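Local coordinates for protein tryptophan--tRNA ligase (Aeropyrum pernix, PDB 3A04) that catalyses the ATP-dependent attachment of L-tryptophan to tRNA(Trp), yielding L-tryptophyl-tRNA(Trp), AMP and diphosphate, at residues Val106-Ala111 against Phe148-Asn153; Thr156-Leu161 against Ala193-His198. All blocks are in the same frame, centred on the assembly; numbering follows the deposited sequence.

Both contacts are buried, and they lie side by side with centres about 11 Å apart. Interaction 1 pairs strand 103-108 with strand 147-150 at one margin of the central sheet and adds the turns that follow them; interaction 2 packs helix 156-165, the next element after strand 147-150, against the C-terminal part of helix 183-197. The first is built on backbone hydrogen bonds between strands with a carboxylate grip at their C-terminal ends, whereas the second is carried by side chains, with no backbone hydrogen bond between the segments. D195 joins them, its carboxylate serving tyrosines from both contacts as well as Q151. Each also reaches the second subunit.

Interaction 1 of 2, residues Val106-Ala111 against Phe148-Asn153; sequences VAIADA and FYFQTN
V106-I108 and F148-F150 run parallel as neighbouring strands, their axes 4.8 Å apart at 25°. Backbone bonds run from Y149 N to V106 O, from I108 N to Y149 O (2.8 Å) and from Q151 N to I108 O. On one face V106 lies alongside F148 and I108 alongside F150, with I108 CG2 3.8 Å from F150 CD1; helix 121-139 packs against this face. On the other, A107 CA sits over the ring face of Y149, whose hydroxyl is bonded to D195. Past the strands, the Q151 chain is extended beyond CG (chi2 176°), which carries the amide past A109 to the start of helix 110-115; its OE1 accepts E112 N and, weakly, A111 N (3.2 Å), while NE2 turns to D195. D110 holds its carboxylate between its own backbone N and carbonyl carbon (chi1 71°), which directs it to T152: OD1 accepts T152 N through its syn lone pair at 3.1 Å. T152 OG1 lies only 2.4 Å from D110 OD2, a doubtful, very short hydrogen bond. R121 makes a salt bridge to D110 OD2 and a hydrogen bond to T152 OG1. Replacing D110 with an alanine removes both carboxylate oxygens and is likely to leave T152 N without its acceptor and R121 without its carboxylate partner. The two strands and the intervening helices form a beta-alpha-beta crossover of the Rossmann-type fold common to class I aminoacyl-tRNA synthetases.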
loop_
_atom_site.group_PDB
_atom_site.type_symbol
_atom_site.label_atom_id
_atom_site.label_comp_id
_atom_site.label_asym_id
_atom_site.label_seq_id
_atom_site.Cartn_x
_atom_site.Cartn_y
_atom_site.Cartn_z
ATOM N N VAL A 106 -6.466 -5.559 18.099
ATOM C CA VAL A 106 -5.251 -4.825 18.413
ATOM C C VAL A 106 -4.312 -4.894 17.223
ATOM O O VAL A 106 -3.824 -5.975 16.853
ATOM C CB VAL A 106 -4.532 -5.416 19.660
ATOM C CG1 VAL A 106 -3.220 -4.598 19.879
ATOM C CG2 VAL A 106 -5.441 -5.230 20.924
ATOM N N ALA A 107 -4.051 -3.742 16.609
ATOM C CA ALA A 107 -3.140 -3.732 15.476
ATOM C C ALA A 107 -1.723 -3.426 15.994
ATOM O O ALA A 107 -1.537 -2.513 16.812
ATOM C CB ALA A 107 -3.557 -2.627 14.470
ATOM N N ILE A 108 -0.745 -4.180 15.497
ATOM C CA ILE A 108 0.655 -3.851 15.627
ATOM C C ILE A 108 1.148 -3.132 14.408
ATOM O O ILE A 108 1.189 -3.693 13.287
ATOM C CB ILE A 108 1.480 -5.143 15.883
ATOM C CG1 ILE A 108 0.894 -5.948 17.059
ATOM C CG2 ILE A 108 2.996 -4.817 15.936
ATOM C CD1 ILE A 108 1.056 -5.272 18.546
ATOM N N ALA A 109 1.570 -1.875 14.610
ATOM C CA ALA A 109 2.069 -1.026 13.514
ATOM C C ALA A 109 3.445 -1.291 13.032
ATOM O O ALA A 109 4.240 -0.369 12.976
ATOM C CB ALA A 109 1.866 0.521 13.919
ATOM N N ASP A 110 3.767 -2.569 12.672
ATOM C CA ASP A 110 5.118 -2.908 12.265
ATOM C C ASP A 110 5.511 -2.400 10.882
ATOM O O ASP A 110 6.698 -2.211 10.617
ATOM C CB ASP A 110 5.348 -4.474 12.320
ATOM C CG ASP A 110 4.593 -5.233 11.200
ATOM O OD1 ASP A 110 3.369 -4.982 10.966
ATOM O OD2 ASP A 110 5.192 -6.183 10.570
ATOM N N ALA A 111 4.531 -2.138 9.977
ATOM C CA ALA A 111 4.847 -1.540 8.705
ATOM C C ALA A 111 5.331 -0.056 8.925
ATOM O O ALA A 111 6.389 0.394 8.415
ATOM C CB ALA A 111 3.546 -1.573 7.776
ATOM N N PHE A 148 -5.165 -10.060 17.712
ATOM C CA PHE A 148 -3.949 -9.258 17.490
ATOM C C PHE A 148 -3.510 -9.520 16.045
ATOM O O PHE A 148 -3.597 -10.671 15.604
ATOM C CB PHE A 148 -2.798 -9.764 18.361
ATOM C CG PHE A 148 -3.070 -9.638 19.892
ATOM C CD1 PHE A 148 -2.775 -8.451 20.555
ATOM C CD2 PHE A 148 -3.613 -10.699 20.613
ATOM C CE1 PHE A 148 -3.001 -8.304 21.963
ATOM C CE2 PHE A 148 -3.826 -10.576 22.056
ATOM C CZ PHE A 148 -3.515 -9.378 22.688
ATOM N N TYR A 149 -2.895 -8.503 15.382
ATOM C CA TYR A 149 -2.363 -8.727 14.062
ATOM C C TYR A 149 -1.308 -7.754 13.740
ATOM O O TYR A 149 -1.256 -6.641 14.371
ATOM C CB TYR A 149 -3.500 -8.701 13.004
ATOM C CG TYR A 149 -4.031 -7.313 12.730
ATOM C CD1 TYR A 149 -3.417 -6.477 11.764
ATOM C CD2 TYR A 149 -5.117 -6.843 13.474
ATOM C CE1 TYR A 149 -3.955 -5.141 11.495
ATOM C CE2 TYR A 149 -5.675 -5.522 13.266
ATOM C CZ TYR A 149 -5.056 -4.710 12.251
ATOM O OH TYR A 149 -5.491 -3.425 12.035
ATOM N N PHE A 150 -0.516 -8.094 12.710
ATOM C CA PHE A 150 0.544 -7.221 12.200
ATOM C C PHE A 150 0.036 -6.591 10.893
ATOM O O PHE A 150 -0.578 -7.313 10.089
ATOM C CB PHE A 150 1.810 -7.999 11.829
ATOM C CG PHE A 150 2.516 -8.591 13.006
ATOM C CD1 PHE A 150 3.454 -7.848 13.717
ATOM C CD2 PHE A 150 2.238 -9.894 13.424
ATOM C CE1 PHE A 150 4.156 -8.450 14.858
ATOM C CE2 PHE A 150 2.936 -10.471 14.587
ATOM C CZ PHE A 150 3.848 -9.756 15.248
ATOM N N GLN A 151 0.261 -5.290 10.753
ATOM C CA GLN A 151 -0.053 -4.549 9.521
ATOM C C GLN A 151 0.573 -5.262 8.302
ATOM O O GLN A 151 -0.027 -5.224 7.241
ATOM C CB GLN A 151 0.522 -3.126 9.498
ATOM C CG GLN A 151 -0.157 -2.181 10.528
ATOM C CD GLN A 151 0.510 -0.810 10.556
ATOM O OE1 GLN A 151 1.695 -0.655 10.312
ATOM N NE2 GLN A 151 -0.278 0.185 10.930
ATOM N N THR A 152 1.699 -5.932 8.478
ATOM C CA THR A 152 2.392 -6.481 7.336
ATOM C C THR A 152 1.948 -7.934 7.147
ATOM O O THR A 152 2.516 -8.644 6.300
ATOM C CB THR A 152 3.945 -6.460 7.427
ATOM O OG1 THR A 152 4.358 -7.252 8.544
ATOM C CG2 THR A 152 4.541 -5.009 7.510
ATOM N N ASN A 153 0.989 -8.387 7.911
ATOM C CA ASN A 153 0.582 -9.796 7.720
ATOM C C ASN A 153 -0.906 -9.987 7.836
ATOM O O ASN A 153 -1.396 -10.917 8.493
ATOM C CB ASN A 153 1.365 -10.751 8.686
ATOM C CG ASN A 153 1.377 -12.194 8.191
ATOM O OD1 ASN A 153 1.265 -12.418 6.991
ATOM N ND2 ASN A 153 1.480 -13.174 9.098
#

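Interaction 2 of 2, residues Thr156-Leu161 against Ala193-His198; sequences TPYFRL and AADILH
Y158 meets A194, D195 and H198 and supplies most of the contact from helix 156-165, which crosses the C-terminal part of helix 183-197 at 128° between N-to-C directions, with the segment axes 9.2 Å apart. Its polar link is a hydrogen bond from Y158 OH to D195 OD1 (2.6 Å), reaching the oxygen on its syn side but clearly above the carboxylate plane. Because Y149 shares this oxygen, OD1 is held by two phenol hydroxyls, and OD2 by Q151 NE2.

Aromatic contact comes from the edge of the same tyrosine, which meets the face of H198 in a T-shaped pair, planes at 82° and centroids 5.1 Å apart; Y158 CD1 stands 3.6 Å from H198 CG. The imidazole is folded back between its own backbone N and carbonyl carbon (chi1 78°), which brings H198 ND1 to A194 O at 2.9 Å. That carbonyl also receives H198 N, from the opposite face of its plane. With ND1 donating, NE2 is available to R154, and the ring is fixed in its rotation.

Apolar packing fills in beside these rings. Y158 CE1 rests 3.9 Å from A194 CB, and L161 extends CD1 to 3.5 Å from H198 CA; L161 also packs on F372 of the second subunit. Taken together, the arrangement is a helix-helix contact within the class I catalytic domain, in which helix 156-165 is packed between helix 183-197 and the neighbouring subunit of the dimer.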
loop_
_atom_site.group_PDB
_atom_site.type_symbol
_atom_site.label_atom_id
_atom_site.label_comp_id
_atom_site.label_asym_id
_atom_site.label_seq_id
_atom_site.Cartn_x
_atom_site.Cartn_y
_atom_site.Cartn_z
ATOM N N THR A 156 -5.236 -9.957 2.048
ATOM C CA THR A 156 -5.657 -9.242 0.840
ATOM C C THR A 156 -6.737 -8.204 1.002
ATOM O O THR A 156 -6.573 -7.100 0.512
ATOM C CB THR A 156 -5.982 -10.275 -0.315
ATOM O OG1 THR A 156 -4.764 -10.949 -0.608
ATOM C CG2 THR A 156 -6.397 -9.495 -1.605
ATOM N N PRO A 157 -7.855 -8.546 1.655
ATOM C CA PRO A 157 -8.928 -7.535 1.694
ATOM C C PRO A 157 -8.519 -6.230 2.446
ATOM O O PRO A 157 -8.944 -5.088 2.080
ATOM C CB PRO A 157 -10.109 -8.266 2.409
ATOM C CG PRO A 157 -9.699 -9.691 2.569
ATOM C CD PRO A 157 -8.219 -9.836 2.286
ATOM N N TYR A 158 -7.678 -6.384 3.470
ATOM C CA TYR A 158 -7.211 -5.235 4.288
ATOM C C TYR A 158 -6.321 -4.421 3.404
ATOM O O TYR A 158 -6.383 -3.245 3.330
ATOM C CB TYR A 158 -6.323 -5.808 5.420
ATOM C CG TYR A 158 -5.420 -4.860 6.159
ATOM C CD1 TYR A 158 -5.918 -4.107 7.222
ATOM C CD2 TYR A 158 -4.064 -4.851 5.936
ATOM C CE1 TYR A 158 -5.071 -3.285 7.970
ATOM C CE2 TYR A 158 -3.223 -4.058 6.659
ATOM C CZ TYR A 158 -3.701 -3.338 7.705
ATOM O OH TYR A 158 -2.802 -2.573 8.410
ATOM N N PHE A 159 -5.437 -5.058 2.692
ATOM C CA PHE A 159 -4.544 -4.279 1.878
ATOM C C PHE A 159 -5.277 -3.662 0.669
ATOM O O PHE A 159 -4.934 -2.609 0.240
ATOM C CB PHE A 159 -3.188 -4.932 1.298
ATOM C CG PHE A 159 -2.156 -3.885 0.876
ATOM C CD1 PHE A 159 -1.429 -3.170 1.797
ATOM C CD2 PHE A 159 -1.905 -3.617 -0.459
ATOM C CE1 PHE A 159 -0.533 -2.231 1.385
ATOM C CE2 PHE A 159 -0.976 -2.668 -0.819
ATOM C CZ PHE A 159 -0.333 -1.998 0.105
ATOM N N ARG A 160 -6.270 -4.338 0.142
ATOM C CA ARG A 160 -7.038 -3.717 -0.953
ATOM C C ARG A 160 -7.666 -2.391 -0.505
ATOM O O ARG A 160 -7.763 -1.434 -1.282
ATOM C CB ARG A 160 -8.140 -4.669 -1.403
ATOM C CG ARG A 160 -8.828 -4.166 -2.700
ATOM C CD ARG A 160 -9.876 -5.201 -3.202
ATOM N NE ARG A 160 -9.363 -6.534 -3.358
ATOM C CZ ARG A 160 -10.019 -7.635 -3.009
ATOM N NH1 ARG A 160 -11.220 -7.553 -2.464
ATOM N NH2 ARG A 160 -9.470 -8.812 -3.229
ATOM N N LEU A 161 -8.076 -2.266 0.772
ATOM C CA LEU A 161 -8.609 -0.981 1.130
ATOM C C LEU A 161 -7.572 0.104 1.015
ATOM O O LEU A 161 -7.918 1.247 0.710
ATOM C CB LEU A 161 -9.125 -0.980 2.640
ATOM C CG LEU A 161 -10.376 -1.853 2.906
ATOM C CD1 LEU A 161 -10.586 -1.933 4.443
ATOM C CD2 LEU A 161 -11.569 -1.166 2.206
ATOM N N ALA A 193 -5.875 4.126 8.482
ATOM C CA ALA A 193 -7.332 4.170 8.234
ATOM C C ALA A 193 -7.812 2.718 7.999
ATOM O O ALA A 193 -8.922 2.374 8.379
ATOM C CB ALA A 193 -7.620 5.000 6.953
ATOM N N ALA A 194 -7.049 1.939 7.199
ATOM C CA ALA A 194 -7.421 0.515 7.023
ATOM C C ALA A 194 -7.472 -0.259 8.320
ATOM O O ALA A 194 -8.347 -1.162 8.511
ATOM C CB ALA A 194 -6.447 -0.158 6.010
ATOM N N ASP A 195 -6.515 -0.015 9.215
ATOM C CA ASP A 195 -6.601 -0.685 10.554
ATOM C C ASP A 195 -8.017 -0.473 11.165
ATOM O O ASP A 195 -8.651 -1.411 11.643
ATOM C CB ASP A 195 -5.530 -0.106 11.527
ATOM C CG ASP A 195 -4.123 -0.585 11.180
ATOM O OD1 ASP A 195 -3.997 -1.703 10.585
ATOM O OD2 ASP A 195 -3.145 0.159 11.423
ATOM N N ILE A 196 -8.505 0.769 11.171
ATOM C CA ILE A 196 -9.849 1.037 11.733
ATOM C C ILE A 196 -11.000 0.406 10.934
ATOM O O ILE A 196 -11.908 -0.247 11.494
ATOM C CB ILE A 196 -10.052 2.576 11.853
ATOM C CG1 ILE A 196 -8.980 3.115 12.825
ATOM C CG2 ILE A 196 -11.521 2.904 12.242
ATOM C CD1 ILE A 196 -8.725 4.700 12.746
ATOM N N LEU A 197 -10.979 0.593 9.621
ATOM C CA LEU A 197 -12.149 0.257 8.803
ATOM C C LEU A 197 -12.176 -1.202 8.398
ATOM O O LEU A 197 -13.228 -1.660 8.088
ATOM C CB LEU A 197 -12.095 1.128 7.529
ATOM C CG LEU A 197 -12.332 2.615 7.866
ATOM C CD1 LEU A 197 -12.036 3.464 6.658
ATOM C CD2 LEU A 197 -13.751 2.954 8.430
ATOM N N HIS A 198 -11.036 -1.937 8.316
ATOM C CA HIS A 198 -11.059 -3.271 7.689
ATOM C C HIS A 198 -11.911 -4.247 8.505
ATOM O O HIS A 198 -12.383 -5.229 7.979
ATOM C CB HIS A 198 -9.641 -3.902 7.541
ATOM C CG HIS A 198 -9.087 -4.481 8.820
ATOM N ND1 HIS A 198 -8.673 -3.700 9.882
ATOM C CD2 HIS A 198 -8.878 -5.784 9.202
ATOM C CE1 HIS A 198 -8.216 -4.482 10.859
ATOM N NE2 HIS A 198 -8.358 -5.749 10.485
#